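Long-range contacts in putative polyprenyl synthetase (Streptomyces coelicolor, PDB 3NF2), which probably transfers prenyl groups in isoprenoid chain elongation as a metal-dependent member of the FPP/GGPP synthase family: residues A56-L61 with A186-A191; H87-L92 with A124-A129. All blocks are in the same frame, centred on the assembly; numbering follows the deposited sequence.

After helices 5-25 and 31-38 the chain enters helix 57-67, whose opening turn is one half of contact 1. Helix 77-98 follows directly and supplies one half of contact 2, which closes when helix 115-134 packs back antiparallel against it. That shorter loop is nested inside the longer one, which ends when helix 173-198 returns to helix 57-67. The contact centres are about 15 Å apart, yet their edges meet: Arg58 NH2 packs 3.2 Å from His87 CD2, and Leu187 CD2 lies 3.8 Å from His87 CB. Both also reach one sulfate ion, so helices 57-67 and 77-98 share an anion site while being tied to separate parts of the helical bundle.

Contact 1 of 2, residues A56-L61 with A186-A191; sequences AVRPAL and ALLACA. With SO4 (sulfate ion), chain B.
Leu187 begins the contact by laying its CD2 methyl obliquely across the aliphatic part of Arg58, 3.8 Å from Arg58 CD. The next residue, Leu188, works through one methyl: its CD2 meets Leu61 CD2 at 3.7 Å, the two side chains crossing at about a right angle, and lies 3.8 Å from Arg58 CG. The same methyl also touches Val57 CG1, so one branch of Leu188 contacts three residues of the opposing helix. Ala191 marks the closest backbone approach. Its small side chain points at the other helix, placing Ala191 CB 4.0 Å from Arg58 CB and beside Leu61 CB. The axes of the two short helical segments run within 29° of parallel.

With its hydrocarbon stem held by these leucines, Arg58 bends at chi3 (-55°) and turns its guanidinium edge to the sulfate. The ion's sulfur lies in the guanidinium plane, and two terminal nitrogens grip separate oxygens: Arg58 NH2 to SO4 O1 at 2.7 Å and Arg58 NH1 to SO4 O4 at 3.1 Å. Glu84 forms a salt bridge with Arg58 NE, while Lys55 N and Arg104 NH2 also bond the ion. Lying at the GGKxxRP motif of the family, this anion site is consistent with the isopentenyl diphosphate site, and the sulfate, probably from the crystallisation liquor, may occupy the place of a phosphate.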
# COMPACT_ATOMS: atom_id res chain seq x y z
N ALA A 56 -15.00 -16.12 8.82
CA ALA A 56 -15.76 -14.89 8.68
C ALA A 56 -15.90 -14.12 9.99
O ALA A 56 -16.90 -13.43 10.21
CB ALA A 56 -17.12 -15.18 8.09
N VAL A 57 -14.88 -14.22 10.85
CA VAL A 57 -14.91 -13.57 12.16
C VAL A 57 -14.97 -12.05 12.05
O VAL A 57 -15.88 -11.42 12.62
CB VAL A 57 -13.71 -14.00 13.05
CG1 VAL A 57 -13.78 -13.32 14.41
CG2 VAL A 57 -13.67 -15.51 13.22
N ARG A 58 -14.04 -11.47 11.29
CA ARG A 58 -13.98 -10.01 11.10
C ARG A 58 -15.26 -9.36 10.50
O ARG A 58 -15.74 -8.35 11.05
CB ARG A 58 -12.72 -9.57 10.33
CG ARG A 58 -11.38 -9.99 10.95
CD ARG A 58 -10.22 -9.79 9.96
NE ARG A 58 -10.46 -10.50 8.71
CZ ARG A 58 -9.95 -11.69 8.39
NH1 ARG A 58 -9.12 -12.31 9.22
NH2 ARG A 58 -10.26 -12.25 7.24
N PRO A 59 -15.80 -9.92 9.39
CA PRO A 59 -17.05 -9.34 8.88
C PRO A 59 -18.21 -9.43 9.88
O PRO A 59 -18.92 -8.42 10.09
CB PRO A 59 -17.35 -10.15 7.62
CG PRO A 59 -16.36 -11.26 7.57
CD PRO A 59 -15.21 -10.86 8.41
N ALA A 60 -18.39 -10.60 10.49
CA ALA A 60 -19.41 -10.78 11.53
C ALA A 60 -19.27 -9.75 12.64
O ALA A 60 -20.25 -9.20 13.11
CB ALA A 60 -19.35 -12.20 12.12
N LEU A 61 -18.03 -9.47 13.02
CA LEU A 61 -17.72 -8.53 14.08
C LEU A 61 -18.13 -7.11 13.68
O LEU A 61 -18.74 -6.40 14.47
CB LEU A 61 -16.22 -8.60 14.37
CG LEU A 61 -15.63 -8.69 15.78
CD1 LEU A 61 -16.63 -9.07 16.84
CD2 LEU A 61 -14.48 -9.69 15.75
N ALA A 186 -4.64 -5.88 16.10
CA ALA A 186 -4.98 -4.58 15.62
C ALA A 186 -6.12 -4.56 14.65
O ALA A 186 -6.89 -3.66 14.66
CB ALA A 186 -3.79 -3.95 15.01
N LEU A 187 -6.20 -5.55 13.80
CA LEU A 187 -7.25 -5.62 12.80
C LEU A 187 -8.58 -6.13 13.37
O LEU A 187 -9.66 -5.77 12.88
CB LEU A 187 -6.81 -6.49 11.61
CG LEU A 187 -7.76 -6.44 10.42
CD1 LEU A 187 -7.85 -5.03 9.85
CD2 LEU A 187 -7.35 -7.43 9.36
N LEU A 188 -8.51 -6.98 14.39
CA LEU A 188 -9.72 -7.43 15.09
C LEU A 188 -10.28 -6.31 15.95
O LEU A 188 -11.49 -6.18 16.08
CB LEU A 188 -9.46 -8.70 15.89
CG LEU A 188 -9.52 -9.95 15.00
CD1 LEU A 188 -8.77 -11.14 15.58
CD2 LEU A 188 -10.95 -10.35 14.70
N ALA A 189 -9.39 -5.48 16.48
CA ALA A 189 -9.76 -4.28 17.23
C ALA A 189 -10.52 -3.33 16.33
O ALA A 189 -11.55 -2.78 16.72
CB ALA A 189 -8.52 -3.60 17.76
N CYS A 190 -10.01 -3.16 15.11
CA CYS A 190 -10.63 -2.33 14.11
C CYS A 190 -11.98 -2.90 13.68
O CYS A 190 -12.96 -2.18 13.62
CB CYS A 190 -9.73 -2.14 12.89
SG CYS A 190 -10.47 -1.04 11.65
N ALA A 191 -12.02 -4.20 13.39
CA ALA A 191 -13.27 -4.85 13.01
C ALA A 191 -14.34 -4.73 14.10
O ALA A 191 -15.52 -4.55 13.79
CB ALA A 191 -13.03 -6.30 12.67
S SO4 B . -9.00 -15.72 6.92
O1 SO4 B . -9.92 -14.79 6.27
O2 SO4 B . -9.67 -17.02 7.04
O3 SO4 B . -7.79 -15.83 6.11
O4 SO4 B . -8.64 -15.26 8.27

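Contact 2 of 2, residues H87-L92 with A124-A129; sequences HNFSLL and ALFALA. With SO4 (sulfate ion), chain B.
Phe89 and Phe126 form an offset stack across the two helices, with centroids 4.5 Å apart and planes only 12° from parallel. The side chains lie side by side and point the same way. Phe126 CB also sits over the Phe89 ring face, 3.8 Å from its centroid in a CH-pi contact, so the Phe89 ring is displaced along its partner toward the Phe126 CB-CG bond. Two different torsions accompany this match. In Phe126, CG is anti to the backbone N (chi1 -176°), whereas Phe89 has chi1 at 135°, outside the staggered positions; its ring also meets His93 edge-to-face. Replacing Phe89 by an alanine removes the ring, which would probably leave one face of Phe126 without its stacking partner and that ring freer to turn.

Leu125 fills the neighbouring position through one branch. Its CD1 methyl meets Leu92 CD1 at 3.7 Å, the side chains crossing at about a right angle, and touches Asn88 CB at 3.8 Å. Asn88 spends its amide on other partners, ND2 on Glu84 O and OD1 on His38 NE2. One residue earlier, His87 NE2 makes a weak hydrogen bond of 3.4 Å to SO4 O3, which lies at the edge of the imidazole ring.

The segment axes approach to 8.4 Å in a nearly antiparallel pair. Helix 31-38 touches Leu92 through His38, and helix 139-165 packs on Phe126 through Ser152. Beyond lies the dimer interface, where Phe126 meets Phe126 of the second subunit and Phe89 packs on that subunit's Asp123.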
# COMPACT_ATOMS: atom_id res chain seq x y z
N HIS A 87 -6.92 -6.69 5.07
CA HIS A 87 -6.48 -8.04 5.41
C HIS A 87 -5.82 -8.73 4.23
O HIS A 87 -4.74 -9.29 4.38
CB HIS A 87 -7.65 -8.90 5.91
CG HIS A 87 -7.32 -10.35 6.04
ND1 HIS A 87 -6.42 -10.83 6.97
CD2 HIS A 87 -7.76 -11.43 5.35
CE1 HIS A 87 -6.33 -12.15 6.85
NE2 HIS A 87 -7.13 -12.54 5.88
N ASN A 88 -6.46 -8.67 3.07
CA ASN A 88 -5.96 -9.37 1.89
C ASN A 88 -4.76 -8.70 1.21
O ASN A 88 -3.91 -9.38 0.64
CB ASN A 88 -7.10 -9.64 0.92
CG ASN A 88 -8.02 -10.73 1.42
OD1 ASN A 88 -7.74 -11.93 1.26
ND2 ASN A 88 -9.13 -10.34 2.03
N PHE A 89 -4.70 -7.37 1.30
CA PHE A 89 -3.51 -6.59 0.92
C PHE A 89 -2.32 -7.06 1.74
O PHE A 89 -1.23 -7.25 1.22
CB PHE A 89 -3.80 -5.08 1.13
CG PHE A 89 -2.68 -4.30 1.83
CD1 PHE A 89 -2.81 -3.92 3.16
CD2 PHE A 89 -1.54 -3.90 1.13
CE1 PHE A 89 -1.81 -3.18 3.81
CE2 PHE A 89 -0.52 -3.16 1.77
CZ PHE A 89 -0.66 -2.81 3.11
N SER A 90 -2.57 -7.26 3.03
CA SER A 90 -1.55 -7.74 3.93
C SER A 90 -1.07 -9.14 3.53
O SER A 90 0.12 -9.38 3.48
CB SER A 90 -2.08 -7.71 5.37
OG SER A 90 -1.10 -8.12 6.29
N LEU A 91 -1.99 -10.04 3.18
CA LEU A 91 -1.62 -11.39 2.77
C LEU A 91 -0.78 -11.41 1.50
O LEU A 91 0.27 -12.06 1.45
CB LEU A 91 -2.86 -12.26 2.53
CG LEU A 91 -3.83 -12.58 3.67
CD1 LEU A 91 -4.88 -13.58 3.18
CD2 LEU A 91 -3.08 -13.13 4.89
N LEU A 92 -1.25 -10.69 0.48
CA LEU A 92 -0.59 -10.62 -0.82
C LEU A 92 0.86 -10.20 -0.68
O LEU A 92 1.76 -10.84 -1.23
CB LEU A 92 -1.34 -9.64 -1.73
CG LEU A 92 -2.62 -10.17 -2.39
CD1 LEU A 92 -3.49 -9.03 -2.86
CD2 LEU A 92 -2.29 -11.09 -3.55
N ALA A 124 -3.61 -2.01 -4.67
CA ALA A 124 -4.90 -1.64 -5.19
C ALA A 124 -5.99 -1.94 -4.16
O ALA A 124 -6.91 -1.15 -4.01
CB ALA A 124 -5.18 -2.37 -6.48
N LEU A 125 -5.86 -3.07 -3.46
CA LEU A 125 -6.81 -3.45 -2.42
C LEU A 125 -6.76 -2.50 -1.22
O LEU A 125 -7.80 -2.15 -0.66
CB LEU A 125 -6.59 -4.90 -1.96
CG LEU A 125 -6.86 -6.07 -2.93
CD1 LEU A 125 -6.78 -7.39 -2.18
CD2 LEU A 125 -8.19 -5.97 -3.66
N PHE A 126 -5.55 -2.08 -0.86
CA PHE A 126 -5.35 -1.14 0.24
C PHE A 126 -5.92 0.24 -0.10
O PHE A 126 -6.54 0.89 0.75
CB PHE A 126 -3.87 -1.09 0.65
CG PHE A 126 -3.59 -0.21 1.86
CD1 PHE A 126 -4.51 -0.08 2.90
CD2 PHE A 126 -2.37 0.43 1.97
CE1 PHE A 126 -4.23 0.74 4.00
CE2 PHE A 126 -2.09 1.25 3.08
CZ PHE A 126 -3.02 1.40 4.09
N ALA A 127 -5.73 0.69 -1.34
CA ALA A 127 -6.34 1.96 -1.76
C ALA A 127 -7.87 1.85 -1.87
O ALA A 127 -8.59 2.80 -1.54
CB ALA A 127 -5.73 2.45 -3.05
N LEU A 128 -8.36 0.70 -2.33
CA LEU A 128 -9.81 0.46 -2.44
C LEU A 128 -10.53 0.46 -1.08
O LEU A 128 -11.70 0.84 -1.00
CB LEU A 128 -10.08 -0.85 -3.19
CG LEU A 128 -11.52 -1.19 -3.58
CD1 LEU A 128 -12.20 -0.11 -4.46
CD2 LEU A 128 -11.56 -2.53 -4.27
N ALA A 129 -9.82 0.03 -0.04
CA ALA A 129 -10.39 -0.08 1.30
C ALA A 129 -10.70 1.29 1.84
O ALA A 129 -11.77 1.51 2.40
CB ALA A 129 -9.42 -0.81 2.24
S SO4 B . -9.00 -15.72 6.92
O1 SO4 B . -9.92 -14.79 6.27
O2 SO4 B . -9.67 -17.02 7.04
O3 SO4 B . -7.79 -15.83 6.11
O4 SO4 B . -8.64 -15.26 8.27